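Local coordinates for aldehyde Dehydrogenase (Burkholderia cenocepacia, PDB 4O6R), which probably oxidises aldehydes to carboxylic acids with NAD(P)+ as a member of the aldehyde dehydrogenase family, and holds AMP in this crystal, at residues A[92-95]-A[99-102]. Numbering follows the deposited sequence.
Sequences QLES and GHPI
Ser-95, in the last turn of helix 87-98, turns its hydroxyl onto the backbone of the loop that follows: OG donates to the carbonyl O of His-100 over 2.8 Å. The donor stands above the carbonyl plane, 36° out of it. With OG beside its own backbone N (chi1 -68°), the hydroxyl faces the loop, and OG also comes within 3.3 Å of Ile-102 CA. This buried hydroxyl is not left to one partner, for it also bonds Ser-105 OG on helix 102-123. One serine thus ties the end of one helix to the start of the next.

A second bond runs through the backbone alone. Gly-99 N reaches Ser-95 O at 3.0 Å, and Gly-99 then leaves the helix with positive phi, a backbone shape that glycine adopts readily, having no CB to meet the preceding carbonyl O.

Beyond the serine, Ile-102 extends CG1 anti to its backbone N (chi1 -173°), which carries CD1 back toward Gln-92, close to both its amide and its backbone N. There the two side chains cross obliquely, with CD1 against the amide, 3.5 Å from Gln-92 NE2. That NE2 finds its polar partner in Glu-88.

Glu-94 and His-100 approach more loosely: Glu-94 OE2 is 4.4 Å from His-100 CE1, oblique to the ring. Their polar ends are fixed by other residues, the carboxylate by Ser-188 and Leu-160 N, the imidazole ND1 by Asp-109.

Taken together, this is a tight connection between two consecutive helices: glycine ends helix 87-98, the chain reverses within a few residues, and Pro-101 takes the N-cap position of helix 102-123, within the aldehyde dehydrogenase fold.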
loop_
_atom_site.group_PDB
_atom_site.type_symbol
_atom_site.label_atom_id
_atom_site.label_comp_id
_atom_site.label_asym_id
_atom_site.label_seq_id
_atom_site.Cartn_x
_atom_site.Cartn_y
_atom_site.Cartn_z
ATOM N N GLN A 92 34.084 -16.087 13.585
ATOM C CA GLN A 92 34.849 -17.180 14.151
ATOM C C GLN A 92 33.949 -18.185 14.866
ATOM O O GLN A 92 34.115 -19.393 14.686
ATOM C CB GLN A 92 35.927 -16.666 15.104
ATOM C CG GLN A 92 37.066 -15.930 14.419
ATOM C CD GLN A 92 38.010 -16.865 13.662
ATOM O OE1 GLN A 92 38.177 -18.024 14.027
ATOM N NE2 GLN A 92 38.674 -16.336 12.643
ATOM N N LEU A 93 33.007 -17.705 15.673
ATOM C CA LEU A 93 32.142 -18.602 16.457
ATOM C C LEU A 93 31.222 -19.406 15.541
ATOM O O LEU A 93 31.093 -20.640 15.672
ATOM C CB LEU A 93 31.328 -17.818 17.490
ATOM C CG LEU A 93 30.428 -18.616 18.431
ATOM C CD1 LEU A 93 31.241 -19.585 19.253
ATOM C CD2 LEU A 93 29.681 -17.676 19.376
ATOM N N GLU A 94 30.626 -18.718 14.574
ATOM C CA GLU A 94 29.761 -19.374 13.580
ATOM C C GLU A 94 30.521 -20.459 12.800
ATOM O O GLU A 94 30.033 -21.588 12.675
ATOM C CB GLU A 94 29.128 -18.325 12.625
ATOM C CG GLU A 94 28.082 -18.864 11.640
ATOM C CD GLU A 94 26.736 -19.219 12.264
ATOM O OE1 GLU A 94 26.656 -19.493 13.477
ATOM O OE2 GLU A 94 25.722 -19.277 11.515
ATOM N N SER A 95 31.722 -20.137 12.308
ATOM C CA SER A 95 32.565 -21.116 11.600
ATOM C C SER A 95 32.946 -22.321 12.459
ATOM O O SER A 95 32.967 -23.440 11.973
ATOM C CB SER A 95 33.840 -20.473 11.024
ATOM O OG SER A 95 33.502 -19.579 9.962
ATOM N N GLY A 99 30.920 -25.224 10.643
ATOM C CA GLY A 99 31.782 -25.638 9.562
ATOM C C GLY A 99 31.838 -24.688 8.371
ATOM O O GLY A 99 32.575 -24.956 7.435
ATOM N N HIS A 100 31.073 -23.606 8.363
ATOM C CA HIS A 100 31.140 -22.668 7.256
ATOM C C HIS A 100 32.552 -22.130 7.178
ATOM O O HIS A 100 33.103 -21.775 8.215
ATOM C CB HIS A 100 30.238 -21.485 7.479
ATOM C CG HIS A 100 28.782 -21.822 7.575
ATOM N ND1 HIS A 100 27.812 -20.853 7.728
ATOM C CD2 HIS A 100 28.136 -23.009 7.607
ATOM C CE1 HIS A 100 26.628 -21.426 7.829
ATOM N NE2 HIS A 100 26.792 -22.737 7.743
ATOM N N PRO A 101 33.139 -22.062 5.972
ATOM C CA PRO A 101 34.445 -21.399 5.847
ATOM C C PRO A 101 34.427 -19.991 6.463
ATOM O O PRO A 101 33.479 -19.230 6.281
ATOM C CB PRO A 101 34.651 -21.326 4.334
ATOM C CG PRO A 101 33.920 -22.545 3.812
ATOM C CD PRO A 101 32.729 -22.708 4.709
ATOM N N ILE A 102 35.480 -19.642 7.183
ATOM C CA ILE A 102 35.605 -18.313 7.786
ATOM C C ILE A 102 35.424 -17.204 6.757
ATOM O O ILE A 102 34.871 -16.165 7.051
ATOM C CB ILE A 102 36.949 -18.190 8.562
ATOM C CG1 ILE A 102 37.057 -16.871 9.348
ATOM C CG2 ILE A 102 38.131 -18.357 7.626
ATOM C CD1 ILE A 102 36.023 -16.661 10.449
#